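Local structure of GGDEF family protein (Vibrio cholerae, 5GZS) at residues 5-9 against 51-55; 79-83 against 143-148. The protein probably senses arginine in the periplasm through a solute-binding-protein-like domain and so controls cyclic di-GMP synthesis by its diguanylate cyclase domain. One frame throughout, in Å; residues are numbered along the deposited sequence.

Interaction 1 (5-9 against 51-55); sequences TYKVA and NADFA
The carboxylate of D53 takes the backbone N-H of K7 in an almost straight hydrogen bond. K7 N lies 2.9 Å from D53 OD2, with 174° at the hydrogen. This is part of a solute-binding-protein fold of family 3, where strand 6-10 meets the loop that leads into strand 55-58. OD2 uses its anti lone pair, the one away from OD1. The D53 side chain leaves with CG anti to its own carbonyl carbon (chi1 -71°), which brings OD2 to K7 N.

K7 answers with its carbonyl. K7 O accepts two neighbouring backbone donors, D53 N at 2.6 Å and F54 N at 3.0 Å. One carbonyl thus holds two consecutive N-H groups of the loop. Further along, A9 N binds F54 O at 2.9 Å. V8 and F54 form a single beta bridge, and V8 CA adds a CA-H...O contact to F54 O. The pairing is short, since the end-to-end directions of 5-9 and 51-55 are 65° apart.

OD1 of D53 is held by H175, so both carboxylate oxygens have partners. The K7 chain bends at chi2, and NZ makes a salt bridge to E33 on strand 32-36.

Packing surrounds these bonds. The side chains of Y6 and F54 run side by side in the same direction. Y6 CD1 comes to the edge of the F54 ring, 3.9 Å from F54 CE2. H175 meets both rings, edge-to-face with Y6, and L178 of helix 176-186 touches both. V8 CB rests against F54 CB. At the far end, the methyl carbons A9 CB and A55 CB are 4.0 Å apart, next to I43 of helix 40-49.

Interaction 2 (79-83 against 143-148); sequences TYLYS and QLKPML
Y82 and Y80 reach from strand 79-83 toward the first turn of helix 144-149, and L144 meets both rings. This is strand-to-helix packing in a solute-binding-protein fold, with the axes of strand 79-83 and helix 144-148 19° from parallel and 10.1 Å apart at closest approach.

CD1 of L144 sits over the centre of one face of the Y80 ring, 4.2 Å from the centroid, in a CH-pi contact. Its CD2 reaches the hydroxyl end, 3.8 Å from Y80 OH. CG anti to the backbone N (chi1 -170°) points the two methyls of L144 at the tyrosines, and CD1 also touches Y82 CE1 at 3.8 Å.

L144 CA and L148 CD1 approach the edge of the Y82 ring, while M147 CG and Q143 CB come in obliquely. Y80 CB covers part of one face of this ring. The Q143 side chain crosses Y82 at about a right angle, with the amide and ring planes 84° apart. CB and CG of M147, a selenomethionine, lie against Y82 CD1. SE lies beyond them, 5.3 Å from the Y82 ring centroid, in an oblique Met-aromatic contact.

Both hydroxyls bond outside helix 144-149: Y80 OH to Q203 OE1 of helix 189-218, Y82 OH to the carbonyl of A140, a residue of the arginine pocket. Y82 OH is also 3.0 Å from L144 N, at an angle too poor for a hydrogen bond.

In the fold
From the N terminus, the chain runs through strand 6-10, helix 15-28, strand 32-36 and helix 40-49. Interaction 1 then closes this loop by bringing 51-55 back beside 5-9. Interaction 2 opens afterwards at strand 79-83 and closes 60 residues later at 143-148, on helix 144-149. The two loops follow in series, neither nested nor crossed. Their centres lie 25 Å apart, and they do not touch. Interaction 1 joins the first strand to the approach to strand 55-58. Interaction 2 joins an antiparallel three-stranded sheet to a helix. The bound arginine lies near both: about 8 Å from the A55 side chain and about 6 Å from that of Q143.

Interaction 1 (5-9 against 51-55)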
loop_
_atom_site.group_PDB
_atom_site.type_symbol
_atom_site.label_atom_id
_atom_site.label_comp_id
_atom_site.label_asym_id
_atom_site.label_seq_id
_atom_site.Cartn_x
_atom_site.Cartn_y
_atom_site.Cartn_z
ATOM N N THR A 5 -32.994 -20.655 -35.273
ATOM C CA THR A 5 -31.630 -20.148 -35.196
ATOM C C THR A 5 -31.470 -19.172 -34.036
ATOM O O THR A 5 -32.260 -18.241 -33.881
ATOM C CB THR A 5 -31.212 -19.450 -36.504
ATOM O OG1 THR A 5 -31.351 -20.360 -37.601
ATOM C CG2 THR A 5 -29.768 -18.981 -36.420
ATOM N N TYR A 6 -30.441 -19.391 -33.223
ATOM C CA TYR A 6 -30.176 -18.529 -32.072
ATOM C C TYR A 6 -29.176 -17.448 -32.428
ATOM O O TYR A 6 -28.056 -17.745 -32.850
ATOM C CB TYR A 6 -29.660 -19.340 -30.883
ATOM C CG TYR A 6 -30.620 -20.399 -30.421
ATOM C CD1 TYR A 6 -31.581 -20.114 -29.469
ATOM C CD2 TYR A 6 -30.575 -21.689 -30.949
ATOM C CE1 TYR A 6 -32.476 -21.086 -29.042
ATOM C CE2 TYR A 6 -31.467 -22.668 -30.530
ATOM C CZ TYR A 6 -32.410 -22.362 -29.574
ATOM O OH TYR A 6 -33.298 -23.322 -29.147
ATOM N N LYS A 7 -29.584 -16.192 -32.255
ATOM C CA LYS A 7 -28.736 -15.062 -32.582
ATOM C C LYS A 7 -27.907 -14.663 -31.375
ATOM O O LYS A 7 -28.447 -14.227 -30.356
ATOM C CB LYS A 7 -29.581 -13.887 -33.042
ATOM C CG LYS A 7 -30.556 -14.220 -34.136
ATOM C CD LYS A 7 -29.924 -14.255 -35.512
ATOM C CE LYS A 7 -31.032 -14.404 -36.562
ATOM N NZ LYS A 7 -30.567 -14.252 -37.966
ATOM N N VAL A 8 -26.594 -14.826 -31.465
ATOM C CA VAL A 8 -25.751 -14.398 -30.357
ATOM C C VAL A 8 -24.868 -13.222 -30.784
ATOM O O VAL A 8 -24.280 -13.206 -31.876
ATOM C CB VAL A 8 -24.917 -15.568 -29.796
ATOM C CG1 VAL A 8 -25.329 -16.883 -30.469
ATOM C CG2 VAL A 8 -23.425 -15.306 -29.909
ATOM N N ALA A 9 -24.834 -12.217 -29.912
ATOM C CA ALA A 9 -24.237 -10.921 -30.202
ATOM C C ALA A 9 -22.729 -10.933 -30.081
ATOM O O ALA A 9 -22.182 -11.613 -29.207
ATOM C CB ALA A 9 -24.818 -9.859 -29.265
ATOM N N ASN A 51 -33.841 -8.655 -30.342
ATOM C CA ASN A 51 -33.261 -8.819 -31.676
ATOM C C ASN A 51 -32.081 -9.762 -31.667
ATOM O O ASN A 51 -31.491 -10.040 -32.710
ATOM C CB ASN A 51 -32.837 -7.478 -32.263
ATOM C CG ASN A 51 -33.944 -6.830 -33.043
ATOM O OD1 ASN A 51 -34.869 -6.281 -32.458
ATOM N ND2 ASN A 51 -33.876 -6.914 -34.371
ATOM N N ALA A 52 -31.739 -10.235 -30.475
ATOM C CA ALA A 52 -30.647 -11.183 -30.283
ATOM C C ALA A 52 -30.987 -12.105 -29.108
ATOM O O ALA A 52 -31.576 -11.659 -28.115
ATOM C CB ALA A 52 -29.344 -10.448 -30.044
ATOM N N ASP A 53 -30.648 -13.386 -29.236
ATOM C CA ASP A 53 -31.089 -14.400 -28.280
ATOM C C ASP A 53 -30.119 -14.554 -27.114
ATOM O O ASP A 53 -30.519 -14.871 -25.988
ATOM C CB ASP A 53 -31.271 -15.756 -28.980
ATOM C CG ASP A 53 -32.469 -15.782 -29.913
ATOM O OD1 ASP A 53 -33.614 -15.706 -29.417
ATOM O OD2 ASP A 53 -32.276 -15.897 -31.139
ATOM N N PHE A 54 -28.838 -14.350 -27.396
ATOM C CA PHE A 54 -27.802 -14.524 -26.392
ATOM C C PHE A 54 -26.709 -13.490 -26.534
ATOM O O PHE A 54 -26.381 -13.050 -27.633
ATOM C CB PHE A 54 -27.151 -15.900 -26.502
ATOM C CG PHE A 54 -27.999 -17.032 -26.027
ATOM C CD1 PHE A 54 -28.154 -17.277 -24.673
ATOM C CD2 PHE A 54 -28.596 -17.891 -26.939
ATOM C CE1 PHE A 54 -28.916 -18.337 -24.238
ATOM C CE2 PHE A 54 -29.356 -18.954 -26.509
ATOM C CZ PHE A 54 -29.517 -19.179 -25.161
ATOM N N ALA A 55 -26.105 -13.145 -25.411
ATOM C CA ALA A 55 -24.873 -12.387 -25.439
ATOM C C ALA A 55 -24.002 -12.813 -24.253
ATOM O O ALA A 55 -24.519 -13.200 -23.191
ATOM C CB ALA A 55 -25.163 -10.897 -25.409
#

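Interaction 2 (79-83 against 143-148)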
loop_
_atom_site.group_PDB
_atom_site.type_symbol
_atom_site.label_atom_id
_atom_site.label_comp_id
_atom_site.label_asym_id
_atom_site.label_seq_id
_atom_site.Cartn_x
_atom_site.Cartn_y
_atom_site.Cartn_z
ATOM N N THR A 79 -9.306 -7.519 -19.412
ATOM C CA THR A 79 -9.618 -6.104 -19.430
ATOM C C THR A 79 -8.342 -5.275 -19.439
ATOM O O THR A 79 -7.444 -5.491 -18.622
ATOM C CB THR A 79 -10.496 -5.710 -18.225
ATOM O OG1 THR A 79 -11.774 -6.359 -18.339
ATOM C CG2 THR A 79 -10.709 -4.182 -18.169
ATOM N N TYR A 80 -8.263 -4.334 -20.379
ATOM C CA TYR A 80 -6.999 -3.651 -20.651
ATOM C C TYR A 80 -7.130 -2.131 -20.620
ATOM O O TYR A 80 -8.189 -1.556 -20.970
ATOM C CB TYR A 80 -6.419 -4.082 -22.024
ATOM C CG TYR A 80 -6.250 -5.587 -22.219
ATOM C CD1 TYR A 80 -7.314 -6.369 -22.689
ATOM C CD2 TYR A 80 -5.033 -6.210 -21.974
ATOM C CE1 TYR A 80 -7.184 -7.716 -22.879
ATOM C CE2 TYR A 80 -4.877 -7.575 -22.169
ATOM C CZ TYR A 80 -5.972 -8.325 -22.615
ATOM O OH TYR A 80 -5.864 -9.674 -22.802
ATOM N N LEU A 81 -6.041 -1.493 -20.181
ATOM C CA LEU A 81 -5.808 -0.080 -20.460
ATOM C C LEU A 81 -5.095 0.004 -21.805
ATOM O O LEU A 81 -3.955 -0.465 -21.939
ATOM C CB LEU A 81 -4.959 0.588 -19.366
ATOM C CG LEU A 81 -4.529 2.037 -19.663
ATOM C CD1 LEU A 81 -5.735 2.997 -19.787
ATOM C CD2 LEU A 81 -3.568 2.503 -18.607
ATOM N N TYR A 82 -5.762 0.568 -22.806
ATOM C CA TYR A 82 -5.094 0.814 -24.078
ATOM C C TYR A 82 -4.474 2.218 -24.102
ATOM O O TYR A 82 -5.122 3.217 -23.774
ATOM C CB TYR A 82 -6.066 0.654 -25.245
ATOM C CG TYR A 82 -6.691 -0.704 -25.335
ATOM C CD1 TYR A 82 -6.080 -1.724 -26.062
ATOM C CD2 TYR A 82 -7.888 -0.971 -24.693
ATOM C CE1 TYR A 82 -6.651 -2.973 -26.147
ATOM C CE2 TYR A 82 -8.470 -2.205 -24.766
ATOM C CZ TYR A 82 -7.848 -3.211 -25.484
ATOM O OH TYR A 82 -8.453 -4.437 -25.555
ATOM N N SER A 83 -3.222 2.306 -24.510
ATOM C CA SER A 83 -2.563 3.600 -24.462
ATOM C C SER A 83 -1.318 3.618 -25.322
ATOM O O SER A 83 -0.614 2.617 -25.478
ATOM C CB SER A 83 -2.207 3.988 -23.014
ATOM O OG SER A 83 -1.242 3.112 -22.426
ATOM N N GLN A 143 -11.272 -5.461 -28.029
ATOM C CA GLN A 143 -10.533 -4.395 -28.674
ATOM C C GLN A 143 -9.059 -4.721 -28.885
ATOM O O GLN A 143 -8.375 -4.016 -29.620
ATOM C CB GLN A 143 -10.657 -3.114 -27.861
ATOM C CG GLN A 143 -12.084 -2.693 -27.562
ATOM C CD GLN A 143 -12.906 -2.440 -28.818
ATOM O OE1 GLN A 143 -12.363 -2.086 -29.867
ATOM N NE2 GLN A 143 -14.234 -2.591 -28.707
ATOM N N LEU A 144 -8.577 -5.798 -28.272
ATOM C CA LEU A 144 -7.144 -6.058 -28.228
ATOM C C LEU A 144 -6.487 -6.144 -29.608
ATOM O O LEU A 144 -5.554 -5.379 -29.918
ATOM C CB LEU A 144 -6.860 -7.345 -27.450
ATOM C CG LEU A 144 -5.369 -7.534 -27.151
ATOM C CD1 LEU A 144 -4.855 -6.341 -26.365
ATOM C CD2 LEU A 144 -5.117 -8.815 -26.376
ATOM N N LYS A 145 -6.957 -7.084 -30.425
ATOM C CA LYS A 145 -6.361 -7.308 -31.737
ATOM C C LYS A 145 -6.471 -6.035 -32.624
ATOM O O LYS A 145 -5.455 -5.557 -33.120
ATOM C CB LYS A 145 -6.985 -8.548 -32.394
ATOM C CG LYS A 145 -6.413 -8.936 -33.759
ATOM C CD LYS A 145 -7.087 -10.199 -34.304
ATOM C CE LYS A 145 -6.195 -11.388 -34.037
ATOM N NZ LYS A 145 -6.869 -12.723 -33.996
ATOM N N PRO A 146 -7.673 -5.449 -32.782
ATOM C CA PRO A 146 -7.672 -4.247 -33.632
ATOM C C PRO A 146 -6.876 -3.090 -33.038
ATOM O O PRO A 146 -6.240 -2.347 -33.787
ATOM C CB PRO A 146 -9.157 -3.881 -33.743
ATOM C CG PRO A 146 -9.813 -4.554 -32.561
ATOM C CD PRO A 146 -9.031 -5.811 -32.327
HETATM N N MSE A 147 -6.887 -2.951 -31.717
HETATM C CA MSE A 147 -6.177 -1.841 -31.082
HETATM C C MSE A 147 -4.655 -1.970 -31.223
HETATM O O MSE A 147 -3.992 -1.011 -31.583
HETATM C CB MSE A 147 -6.565 -1.728 -29.605
HETATM C CG MSE A 147 -6.532 -0.333 -29.033
HETATM SE SE MSE A 147 -7.770 0.869 -29.907
HETATM C CE MSE A 147 -9.059 1.181 -28.467
ATOM N N LEU A 148 -4.096 -3.145 -30.958
ATOM C CA LEU A 148 -2.645 -3.313 -31.067
ATOM C C LEU A 148 -2.169 -3.219 -32.510
ATOM O O LEU A 148 -0.992 -2.965 -32.751
ATOM C CB LEU A 148 -2.202 -4.647 -30.466
ATOM C CG LEU A 148 -1.753 -4.606 -29.006
ATOM C CD1 LEU A 148 -2.885 -4.131 -28.131
ATOM C CD2 LEU A 148 -1.303 -5.962 -28.574
#